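PDB 4F2E: CupA from Streptococcus pneumoniae, which acts as a copper chaperone of cupredoxin fold that binds copper(I) and probably serves copper resistance by handling the ion for transport. Local coordinates for residues P76-A79 and G80-F84. Residues are numbered along the deposited sequence; the frame is centred on the assembly and turned at random.
Sequences PEQA and GEFSF
The ring of Phe-82 reaches back along its own strand to the turn before it, and its outer end meets both the backbone and the side chain of Gln-78. The backbone carbonyl gives the tighter half of the contact: Gln-78 O lies at the ring edge, near its plane, 3.5 Å from Phe-82 CE1, where the slightly positive ring hydrogens probably suit an oxygen. Phe-82 carries CG anti to its carbonyl carbon and beside its backbone N (chi1 -53°), which swings the ring toward the turn. Gln-78 holds CG anti to its backbone N (chi1 177°) and runs extended from there, so that the amide nitrogen arrives just beyond the CZ corner. Gln-78 NE2 stands 3.9 Å from Phe-82 CZ, with amide and ring planes 51° apart, an oblique approach that is neither a stack nor a hydrogen bond. This is the turn of a cupredoxin-like β fold that leads from strand 69-74 into strand 80-86, the strand that brings Cys-86 to the copper site at its far end. Gly-80 opens the strand in a backbone conformation accessible essentially to glycine. Phe-58 meets Phe-82 edge-to-face, and Met-95 and Val-97 touch the ring from neighbouring strand 92-97, to which Gly-80 and Phe-82 are also joined by backbone hydrogen bonds. The outer side is looser: Gln-78 and Ala-79 are exposed, and the Ala-79 methyl points away from the strand, while Ala-79 O comes no closer to the ring than 4.1 Å, at Phe-82 CZ.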
loop_
_atom_site.group_PDB
_atom_site.type_symbol
_atom_site.label_atom_id
_atom_site.label_comp_id
_atom_site.label_asym_id
_atom_site.label_seq_id
_atom_site.Cartn_x
_atom_site.Cartn_y
_atom_site.Cartn_z
ATOM N N PRO A 76 11.266 3.192 -0.388
ATOM C CA PRO A 76 11.206 4.153 -1.494
ATOM C C PRO A 76 12.333 5.178 -1.434
ATOM O O PRO A 76 12.312 6.065 -0.583
ATOM C CB PRO A 76 9.853 4.832 -1.285
ATOM C CG PRO A 76 9.625 4.758 0.190
ATOM C CD PRO A 76 10.240 3.456 0.638
ATOM N N GLU A 77 13.299 5.055 -2.339
ATOM C CA GLU A 77 14.465 5.936 -2.339
ATOM C C GLU A 77 14.280 7.153 -3.232
ATOM O O GLU A 77 15.158 8.010 -3.317
ATOM C CB GLU A 77 15.715 5.170 -2.769
ATOM C CG GLU A 77 16.208 4.169 -1.744
ATOM C CD GLU A 77 16.657 4.832 -0.457
ATOM O OE1 GLU A 77 16.808 6.074 -0.445
ATOM O OE2 GLU A 77 16.859 4.113 0.543
ATOM N N GLN A 78 13.136 7.223 -3.901
ATOM C CA GLN A 78 12.858 8.313 -4.819
ATOM C C GLN A 78 11.538 8.995 -4.465
ATOM O O GLN A 78 10.518 8.329 -4.278
ATOM C CB GLN A 78 12.815 7.772 -6.247
ATOM C CG GLN A 78 12.456 8.785 -7.305
ATOM C CD GLN A 78 12.152 8.126 -8.634
ATOM O OE1 GLN A 78 12.942 7.326 -9.146
ATOM N NE2 GLN A 78 10.992 8.444 -9.195
ATOM N N ALA A 79 11.560 10.320 -4.359
ATOM C CA ALA A 79 10.334 11.082 -4.163
ATOM C C ALA A 79 9.461 10.986 -5.409
ATOM O O ALA A 79 9.965 10.785 -6.514
ATOM C CB ALA A 79 10.655 12.537 -3.851
ATOM N N GLY A 80 8.153 11.123 -5.227
ATOM C CA GLY A 80 7.238 11.123 -6.352
ATOM C C GLY A 80 5.900 10.494 -6.029
ATOM O O GLY A 80 5.583 10.240 -4.867
ATOM N N GLU A 81 5.111 10.246 -7.069
ATOM C CA GLU A 81 3.799 9.630 -6.926
ATOM C C GLU A 81 3.829 8.250 -7.565
ATOM O O GLU A 81 4.245 8.095 -8.715
ATOM C CB GLU A 81 2.735 10.496 -7.577
ATOM N N PHE A 82 3.386 7.247 -6.816
ATOM C CA PHE A 82 3.443 5.865 -7.273
ATOM C C PHE A 82 2.100 5.196 -7.077
ATOM O O PHE A 82 1.442 5.380 -6.054
ATOM C CB PHE A 82 4.530 5.105 -6.517
ATOM C CG PHE A 82 5.868 5.782 -6.563
ATOM C CD1 PHE A 82 6.273 6.613 -5.534
ATOM C CD2 PHE A 82 6.707 5.607 -7.648
ATOM C CE1 PHE A 82 7.500 7.247 -5.580
ATOM C CE2 PHE A 82 7.932 6.235 -7.702
ATOM C CZ PHE A 82 8.331 7.057 -6.666
ATOM N N SER A 83 1.692 4.412 -8.063
ATOM C CA SER A 83 0.380 3.795 -8.028
ATOM C C SER A 83 0.424 2.455 -7.312
ATOM O O SER A 83 1.462 1.795 -7.249
ATOM C CB SER A 83 -0.135 3.583 -9.450
ATOM O OG SER A 83 0.656 2.616 -10.119
ATOM N N PHE A 84 -0.709 2.061 -6.753
ATOM C CA PHE A 84 -0.922 0.663 -6.430
ATOM C C PHE A 84 -2.331 0.286 -6.838
ATOM O O PHE A 84 -3.182 1.153 -7.031
ATOM C CB PHE A 84 -0.586 0.308 -4.967
ATOM C CG PHE A 84 -1.407 1.028 -3.923
ATOM C CD1 PHE A 84 -2.571 0.462 -3.421
ATOM C CD2 PHE A 84 -0.973 2.234 -3.392
ATOM C CE1 PHE A 84 -3.306 1.103 -2.437
ATOM C CE2 PHE A 84 -1.704 2.885 -2.409
ATOM C CZ PHE A 84 -2.872 2.317 -1.928
#